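Local coordinates for UPF0230 protein TM1468 (Thermotoga maritima, PDB 1VPV) that binds long-chain fatty acids such as palmitate and may take part in lipid transport or fatty acid metabolism, at residues S37-V42 with K84-K89; C204-I207 with L212-Y215; T261-K264 with D270-I273. One frame throughout, in Å; residues are numbered along the deposited sequence.

Contact 1. Residues S37-V42 with K84-K89; sequences SIPLYV and KKRYLK. With PLM (palmitic acid), chain D.
R86 leans from helix 80-92 onto the backbone of S37 and I38 and the ring of P39, and makes nearly all of this contact by itself. Its CB starts out toward the strand, and CG then passes the end of the I38 side chain, with R86 CG 4.2 Å from I38 CD1. At the next bond the chain bends (chi2 -109°), which swings the rest of the arginine obliquely across the isoleucine; NE comes 4.2 Å from I38 CG1. The guanidinium then lies flat over the main chain, its centre above I38 CA, with R86 CZ 4.1 Å from that carbon. S37 O sits over the same face. Although R86 NH1 is 3.0 Å from S37 O, the oxygen is poorly placed for the N-H, so this is a close polar approach and not a hydrogen bond. What NH1 does pair with is D36, the residue before the segment, in a salt bridge. R86 NH2 comes obliquely to the proline ring, 3.2 Å from P39 CD.

In the fold, helix 80-92 is here set against strand 35-43 of the mixed sheet, next to the parallel strand 15-20. The strand is interrupted at P39 and L40 and resumes at Y41, whose OH bonds back to D82 near the start of the same helix.

L40, in that interruption, touches the bound lipid. Its CD2 meets the head end of the palmitate, 3.4 Å from C2 and 3.6 Å from the carboxyl carbon C1. T110 and V279 also pack against L40, while the palmitate itself is hydrogen-bonded to T75 OG1 and S108 OG.

Contact 2. Residues C204-I207 with L212-Y215; sequences CLHI and LIPY
Three backbone hydrogen bonds join C204-I207 to L212-Y215 as the antiparallel arms of a beta hairpin. H206 and I213 form the hydrogen-bonded pair, with H206 N 3.0 Å from I213 O and I213 N 2.9 Å from H206 O; Y215 N adds a bond to C204 O at 2.8 Å. L205 with P214 and I207 with L212 are non-hydrogen-bonded pairs, so the proline's missing N-H costs this pairing nothing. Between the regular bonds, L205 CA lies 3.2 Å from I213 O in a CA-H...O contact.

The aromatic contacts involve Y215. C204 CB sits over one face of its ring in a CH-pi contact, 4.0 Å from the centroid, and the sulfur stands obliquely beyond. The H206 ring is turned 88° to the tyrosine, CD2 coming 3.6 Å from Y215 CD1. Both rings reach this meeting because each CG lies between its backbone N and carbonyl carbon (chi1 65° for H206). A227 O takes the tyrosine hydroxyl in a hydrogen bond, and K231 makes a cation-pi contact with the ring.

Apolar packing gathers L205, I207, L212 and P214 on one face of the sheet: L212 CD2 is 4.0 Å from I207 CG1, and L205 CG lies against P214. L182 covers L205 and L212. One face of the hairpin is thus apolar and gives L212 to the palmitate, while C204, H206 and Y215 meet helix 220-232.

Contact 3. Residues T261-K264 with D270-I273; sequences TLRK and DEII
R263 NH2 and E271 OE2 form the one polar bond between T261-K264 and D270-I273, a hydrogen-bonded salt bridge modelled at 2.6 Å. The value needs caution, because NH2 is placed too close to the glutamate for its position to be certain; both the length and the angle are therefore approximate. OE2 lies at the edge of the guanidinium, near its plane, and the N-H...O angle is 157°. The carboxylate is turned 84° from that plane, and as modelled one N-H points at one oxygen, without making a two-bonded pair.

The arginine covers most of the 10.4 Å between R263 CA and E271 CA, extended from CG to NE. The glutamate has its CG between the backbone N and the carbonyl carbon (chi1 64°), and the chain beyond CG is extended, which brings OE2 to the end of the arginine.

These segments belong to a beta-alpha-beta unit: strand 241-248, helix 252-263, then strand 267-275 lying parallel to the first at one border of the sheet. Apart from the salt bridge the joint is apolar: buried L262 packs on V244, F291 and I293, while I273 packs on V255, V256 and L259; E271 also touches L259, and R263 and E271 meet at the surface. D270 turns away from the helix and makes its own salt bridge with R142. Replacing E271 by an alanine would probably leave the R263 guanidinium without this carboxylate and free to swing into solvent. At an exposed site touched by crystal neighbours, a single charged bond of this kind is likely to be mobile in solution, so the hold of helix on sheet probably rests more on V255, V256, L259 and L262, packed against the strand residues.

From the N terminus, contact 1 closes first: 41 residues, including helix 56-68 and strands 49-51 and 74-76, separate its segments and are tied off where helix 80-92 meets strand 35-43 of the first sheet. Contact 2 opens much later and spans four residues, the strand ends and tight turn of a hairpin. Contact 3 follows, bridging five residues, three of them already in strand 267-275. All three stand in series, none nested or crossing. Contacts 2 and 3 reach the same second sheet, toward its outermost strands, with centres about 20 Å apart. Contact 1 lies across the chain's centre from both, and the palmitate, touched by L40 and L212, spans from contact 1 to contact 2.

Contact 1. Residues S37-V42 with K84-K89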
loop_
_atom_site.group_PDB
_atom_site.type_symbol
_atom_site.label_atom_id
_atom_site.label_comp_id
_atom_site.label_asym_id
_atom_site.label_seq_id
_atom_site.Cartn_x
_atom_site.Cartn_y
_atom_site.Cartn_z
ATOM N N SER A 37 -10.193 3.242 -6.236
ATOM C CA SER A 37 -9.920 2.427 -5.070
ATOM C C SER A 37 -11.145 1.554 -4.724
ATOM O O SER A 37 -12.245 2.072 -4.568
ATOM C CB SER A 37 -9.574 3.338 -3.881
ATOM O OG SER A 37 -8.997 2.577 -2.839
ATOM N N ILE A 38 -10.961 0.235 -4.631
ATOM C CA ILE A 38 -12.068 -0.645 -4.245
ATOM C C ILE A 38 -11.936 -0.990 -2.759
ATOM O O ILE A 38 -10.896 -1.442 -2.337
ATOM C CB ILE A 38 -12.184 -1.932 -5.114
ATOM C CG1 ILE A 38 -13.324 -2.802 -4.608
ATOM C CG2 ILE A 38 -10.873 -2.735 -5.152
ATOM C CD1 ILE A 38 -13.639 -3.970 -5.532
ATOM N N PRO A 39 -12.996 -0.741 -1.964
ATOM C CA PRO A 39 -12.895 -0.948 -0.517
ATOM C C PRO A 39 -12.804 -2.414 -0.082
ATOM O O PRO A 39 -13.566 -3.260 -0.552
ATOM C CB PRO A 39 -14.194 -0.331 0.041
ATOM C CG PRO A 39 -14.905 0.294 -1.110
ATOM C CD PRO A 39 -14.327 -0.239 -2.372
ATOM N N LEU A 40 -11.881 -2.696 0.826
ATOM C CA LEU A 40 -12.018 -3.878 1.648
ATOM C C LEU A 40 -12.899 -3.503 2.857
ATOM O O LEU A 40 -13.345 -2.355 2.993
ATOM C CB LEU A 40 -10.647 -4.398 2.097
ATOM C CG LEU A 40 -9.898 -5.290 1.121
ATOM C CD1 LEU A 40 -9.372 -4.478 -0.079
ATOM C CD2 LEU A 40 -8.763 -6.007 1.816
ATOM N N TYR A 41 -13.136 -4.482 3.725
ATOM C CA TYR A 41 -14.043 -4.321 4.851
ATOM C C TYR A 41 -13.378 -4.520 6.210
ATOM O O TYR A 41 -12.427 -5.291 6.371
ATOM C CB TYR A 41 -15.219 -5.269 4.725
ATOM C CG TYR A 41 -15.971 -5.117 3.438
ATOM C CD1 TYR A 41 -16.908 -4.108 3.274
ATOM C CD2 TYR A 41 -15.764 -6.010 2.385
ATOM C CE1 TYR A 41 -17.599 -3.953 2.086
ATOM C CE2 TYR A 41 -16.478 -5.883 1.179
ATOM C CZ TYR A 41 -17.388 -4.848 1.041
ATOM O OH TYR A 41 -18.080 -4.716 -0.144
ATOM N N VAL A 42 -13.923 -3.791 7.165
ATOM C CA VAL A 42 -13.505 -3.812 8.540
ATOM C C VAL A 42 -14.740 -4.283 9.352
ATOM O O VAL A 42 -15.809 -3.671 9.286
ATOM C CB VAL A 42 -13.025 -2.399 8.979
ATOM C CG1 VAL A 42 -12.872 -2.303 10.482
ATOM C CG2 VAL A 42 -11.727 -2.082 8.324
ATOM N N LYS A 84 -16.794 -7.498 -9.871
ATOM C CA LYS A 84 -17.629 -7.547 -11.077
ATOM C C LYS A 84 -18.323 -6.212 -11.302
ATOM O O LYS A 84 -18.311 -5.680 -12.402
ATOM C CB LYS A 84 -18.742 -8.604 -10.972
ATOM C CG LYS A 84 -18.483 -9.926 -11.634
ATOM C CD LYS A 84 -19.773 -10.761 -11.741
ATOM C CE LYS A 84 -20.787 -10.188 -12.770
ATOM N NZ LYS A 84 -21.938 -11.113 -13.086
ATOM N N LYS A 85 -18.949 -5.687 -10.258
ATOM C CA LYS A 85 -19.715 -4.445 -10.393
ATOM C C LYS A 85 -18.834 -3.288 -10.857
ATOM O O LYS A 85 -19.198 -2.589 -11.795
ATOM C CB LYS A 85 -20.491 -4.112 -9.109
ATOM C CG LYS A 85 -21.660 -5.090 -8.863
ATOM C CD LYS A 85 -22.530 -4.738 -7.653
ATOM N N ARG A 86 -17.681 -3.104 -10.234
ATOM C CA ARG A 86 -16.718 -2.102 -10.698
ATOM C C ARG A 86 -16.307 -2.316 -12.164
ATOM O O ARG A 86 -16.326 -1.355 -12.955
ATOM C CB ARG A 86 -15.450 -2.060 -9.827
ATOM C CG ARG A 86 -15.669 -1.709 -8.370
ATOM C CD ARG A 86 -15.163 -0.323 -8.002
ATOM N NE ARG A 86 -15.572 0.052 -6.636
ATOM C CZ ARG A 86 -15.239 1.185 -6.025
ATOM N NH1 ARG A 86 -14.477 2.078 -6.628
ATOM N NH2 ARG A 86 -15.657 1.420 -4.796
ATOM N N TYR A 87 -15.937 -3.546 -12.521
ATOM C CA TYR A 87 -15.500 -3.845 -13.902
ATOM C C TYR A 87 -16.557 -3.412 -14.922
ATOM O O TYR A 87 -16.250 -2.767 -15.925
ATOM C CB TYR A 87 -15.226 -5.350 -14.102
ATOM C CG TYR A 87 -14.086 -5.938 -13.274
ATOM C CD1 TYR A 87 -13.142 -5.129 -12.654
ATOM C CD2 TYR A 87 -13.934 -7.323 -13.145
ATOM C CE1 TYR A 87 -12.088 -5.677 -11.917
ATOM C CE2 TYR A 87 -12.870 -7.878 -12.422
ATOM C CZ TYR A 87 -11.964 -7.054 -11.803
ATOM O OH TYR A 87 -10.924 -7.598 -11.078
ATOM N N LEU A 88 -17.801 -3.790 -14.644
ATOM C CA LEU A 88 -18.936 -3.458 -15.483
ATOM C C LEU A 88 -19.205 -1.968 -15.534
ATOM O O LEU A 88 -19.570 -1.456 -16.594
ATOM C CB LEU A 88 -20.190 -4.160 -14.994
ATOM C CG LEU A 88 -20.135 -5.667 -15.160
ATOM C CD1 LEU A 88 -21.357 -6.275 -14.484
ATOM C CD2 LEU A 88 -20.069 -6.079 -16.648
ATOM N N LYS A 89 -19.028 -1.273 -14.412
ATOM C CA LYS A 89 -19.170 0.175 -14.414
ATOM C C LYS A 89 -18.145 0.817 -15.343
ATOM O O LYS A 89 -18.476 1.738 -16.088
ATOM C CB LYS A 89 -19.068 0.746 -13.008
ATOM C CG LYS A 89 -19.009 2.279 -12.937
ATOM C CD LYS A 89 -18.850 2.707 -11.460
ATOM C CE LYS A 89 -17.698 3.686 -11.235
ATOM N NZ LYS A 89 -17.992 5.021 -11.812
HETATM C C1 PLM D . -7.850 -8.772 3.999
HETATM O O1 PLM D . -7.967 -9.503 2.972
HETATM O O2 PLM D . -8.592 -8.932 5.021
HETATM C C2 PLM D . -6.811 -7.675 3.968
HETATM C C3 PLM D . -5.575 -8.064 4.753
HETATM C C4 PLM D . -4.611 -6.886 4.824
HETATM C C5 PLM D . -3.410 -7.279 5.679
HETATM C C6 PLM D . -2.408 -6.161 5.806
HETATM C C7 PLM D . -1.176 -6.565 6.601
HETATM C C8 PLM D . -0.391 -5.340 7.059
HETATM C C9 PLM D . 0.383 -4.715 5.919
HETATM C CA PLM D . 1.099 -3.448 6.341
HETATM C CB PLM D . 1.988 -2.936 5.218
HETATM C CC PLM D . 2.471 -1.522 5.528
HETATM C CD PLM D . 3.509 -1.020 4.504
HETATM C CE PLM D . 3.825 0.455 4.677
HETATM C CF PLM D . 4.977 0.916 3.798
HETATM C CG PLM D . 4.530 1.266 2.375
#

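Contact 2. Residues C204-I207 with L212-Y215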
loop_
_atom_site.group_PDB
_atom_site.type_symbol
_atom_site.label_atom_id
_atom_site.label_comp_id
_atom_site.label_asym_id
_atom_site.label_seq_id
_atom_site.Cartn_x
_atom_site.Cartn_y
_atom_site.Cartn_z
ATOM N N CYS A 204 10.575 -2.856 13.364
ATOM C CA CYS A 204 10.749 -2.535 11.953
ATOM C C CYS A 204 10.460 -3.723 11.066
ATOM O O CYS A 204 11.003 -4.802 11.259
ATOM C CB CYS A 204 12.175 -2.031 11.684
ATOM S SG CYS A 204 12.711 -0.640 12.756
ATOM N N LEU A 205 9.630 -3.503 10.057
ATOM C CA LEU A 205 9.319 -4.537 9.109
ATOM C C LEU A 205 9.553 -4.069 7.680
ATOM O O LEU A 205 9.653 -2.857 7.402
ATOM C CB LEU A 205 7.867 -5.004 9.268
ATOM C CG LEU A 205 7.416 -5.514 10.655
ATOM C CD1 LEU A 205 6.936 -4.388 11.573
ATOM C CD2 LEU A 205 6.306 -6.501 10.511
ATOM N N HIS A 206 9.656 -5.047 6.782
ATOM C CA HIS A 206 9.553 -4.807 5.345
ATOM C C HIS A 206 8.819 -5.959 4.721
ATOM O O HIS A 206 8.457 -6.924 5.391
ATOM C CB HIS A 206 10.918 -4.623 4.683
ATOM C CG HIS A 206 11.778 -5.848 4.712
ATOM N ND1 HIS A 206 12.386 -6.352 3.585
ATOM C CD2 HIS A 206 12.130 -6.675 5.729
ATOM C CE1 HIS A 206 13.079 -7.431 3.907
ATOM N NE2 HIS A 206 12.947 -7.646 5.204
ATOM N N ILE A 207 8.575 -5.828 3.428
ATOM C CA ILE A 207 7.930 -6.850 2.651
ATOM C C ILE A 207 8.928 -7.442 1.690
ATOM O O ILE A 207 9.557 -6.722 0.952
ATOM C CB ILE A 207 6.794 -6.239 1.856
ATOM C CG1 ILE A 207 5.832 -5.576 2.839
ATOM C CG2 ILE A 207 6.148 -7.324 0.987
ATOM C CD1 ILE A 207 4.420 -5.384 2.331
ATOM N N LEU A 212 5.352 -10.360 5.163
ATOM C CA LEU A 212 5.788 -9.380 6.181
ATOM C C LEU A 212 6.904 -9.922 7.038
ATOM O O LEU A 212 6.745 -10.947 7.668
ATOM C CB LEU A 212 4.668 -9.002 7.140
ATOM C CG LEU A 212 3.774 -7.868 6.755
ATOM C CD1 LEU A 212 2.737 -7.638 7.911
ATOM C CD2 LEU A 212 4.630 -6.627 6.469
ATOM N N ILE A 213 8.014 -9.206 7.081
ATOM C CA ILE A 213 9.182 -9.661 7.777
ATOM C C ILE A 213 9.670 -8.609 8.780
ATOM O O ILE A 213 10.208 -7.573 8.385
ATOM C CB ILE A 213 10.299 -9.940 6.784
ATOM C CG1 ILE A 213 9.746 -10.718 5.575
ATOM C CG2 ILE A 213 11.504 -10.656 7.503
ATOM C CD1 ILE A 213 9.273 -12.122 5.865
ATOM N N PRO A 214 9.511 -8.886 10.080
ATOM C CA PRO A 214 10.143 -8.021 11.092
ATOM C C PRO A 214 11.623 -8.255 10.992
ATOM O O PRO A 214 12.039 -9.401 10.882
ATOM C CB PRO A 214 9.633 -8.553 12.444
ATOM C CG PRO A 214 8.689 -9.678 12.150
ATOM C CD PRO A 214 8.799 -10.036 10.663
ATOM N N TYR A 215 12.423 -7.207 10.990
ATOM C CA TYR A 215 13.873 -7.422 10.887
ATOM C C TYR A 215 14.696 -6.718 11.992
ATOM O O TYR A 215 15.879 -7.011 12.155
ATOM C CB TYR A 215 14.332 -7.028 9.477
ATOM C CG TYR A 215 14.275 -5.565 9.219
ATOM C CD1 TYR A 215 13.130 -4.972 8.724
ATOM C CD2 TYR A 215 15.372 -4.752 9.509
ATOM C CE1 TYR A 215 13.073 -3.612 8.494
ATOM C CE2 TYR A 215 15.322 -3.399 9.310
ATOM C CZ TYR A 215 14.190 -2.830 8.793
ATOM O OH TYR A 215 14.165 -1.468 8.553
#

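Contact 3. Residues T261-K264 with D270-I273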
loop_
_atom_site.group_PDB
_atom_site.type_symbol
_atom_site.label_atom_id
_atom_site.label_comp_id
_atom_site.label_asym_id
_atom_site.label_seq_id
_atom_site.Cartn_x
_atom_site.Cartn_y
_atom_site.Cartn_z
ATOM N N THR A 261 14.703 12.666 6.977
ATOM C CA THR A 261 15.926 11.934 7.141
ATOM C C THR A 261 16.286 11.246 5.858
ATOM O O THR A 261 17.451 11.165 5.543
ATOM C CB THR A 261 15.837 10.928 8.239
ATOM O OG1 THR A 261 15.520 11.625 9.442
ATOM C CG2 THR A 261 17.197 10.180 8.398
ATOM N N LEU A 262 15.288 10.786 5.110
ATOM C CA LEU A 262 15.534 10.120 3.846
ATOM C C LEU A 262 16.319 11.031 2.901
ATOM O O LEU A 262 17.252 10.569 2.238
ATOM C CB LEU A 262 14.234 9.674 3.187
ATOM C CG LEU A 262 14.388 8.783 1.939
ATOM C CD1 LEU A 262 15.252 7.566 2.146
ATOM C CD2 LEU A 262 13.037 8.347 1.435
ATOM N N ARG A 263 15.984 12.326 2.882
ATOM C CA ARG A 263 16.686 13.290 1.990
ATOM C C ARG A 263 18.155 13.505 2.290
ATOM O O ARG A 263 18.903 13.836 1.418
ATOM C CB ARG A 263 16.002 14.653 2.000
ATOM C CG ARG A 263 14.698 14.657 1.243
ATOM C CD ARG A 263 14.045 15.976 1.426
ATOM N NE ARG A 263 12.669 15.913 0.993
ATOM C CZ ARG A 263 12.295 16.005 -0.281
ATOM N NH1 ARG A 263 13.184 16.183 -1.267
ATOM N NH2 ARG A 263 11.012 15.932 -0.570
ATOM N N LYS A 264 18.566 13.325 3.530
ATOM C CA LYS A 264 19.980 13.490 3.863
ATOM C C LYS A 264 20.828 12.517 3.073
ATOM O O LYS A 264 21.992 12.765 2.877
ATOM C CB LYS A 264 20.236 13.288 5.359
ATOM C CG LYS A 264 19.597 14.365 6.206
ATOM C CD LYS A 264 19.845 14.189 7.690
ATOM C CE LYS A 264 18.863 15.011 8.484
ATOM N NZ LYS A 264 19.311 15.163 9.871
ATOM N N ASP A 270 10.533 12.982 -6.118
ATOM C CA ASP A 270 9.132 13.298 -5.858
ATOM C C ASP A 270 8.731 12.635 -4.565
ATOM O O ASP A 270 9.184 11.531 -4.263
ATOM C CB ASP A 270 8.212 12.798 -6.994
ATOM C CG ASP A 270 6.776 13.371 -6.907
ATOM O OD1 ASP A 270 6.530 14.422 -7.510
ATOM O OD2 ASP A 270 5.875 12.769 -6.276
ATOM N N GLU A 271 7.887 13.315 -3.800
ATOM C CA GLU A 271 7.340 12.736 -2.608
ATOM C C GLU A 271 5.952 13.238 -2.312
ATOM O O GLU A 271 5.605 14.363 -2.626
ATOM C CB GLU A 271 8.250 13.000 -1.409
ATOM C CG GLU A 271 8.389 14.436 -1.034
ATOM C CD GLU A 271 8.721 14.642 0.451
ATOM O OE1 GLU A 271 8.885 13.642 1.183
ATOM O OE2 GLU A 271 8.831 15.813 0.885
ATOM N N ILE A 272 5.167 12.387 -1.685
ATOM C CA ILE A 272 3.860 12.799 -1.218
ATOM C C ILE A 272 3.548 11.953 0.031
ATOM O O ILE A 272 4.118 10.889 0.210
ATOM C CB ILE A 272 2.809 12.630 -2.333
ATOM C CG1 ILE A 272 1.466 13.141 -1.878
ATOM C CG2 ILE A 272 2.699 11.151 -2.782
ATOM C CD1 ILE A 272 0.518 13.397 -3.016
ATOM N N ILE A 273 2.691 12.468 0.900
ATOM C CA ILE A 273 2.289 11.777 2.105
ATOM C C ILE A 273 0.874 11.228 1.908
ATOM O O ILE A 273 0.010 11.921 1.385
ATOM C CB ILE A 273 2.357 12.733 3.330
ATOM C CG1 ILE A 273 3.831 12.978 3.694
ATOM C CG2 ILE A 273 1.633 12.146 4.543
ATOM C CD1 ILE A 273 4.033 14.116 4.667
#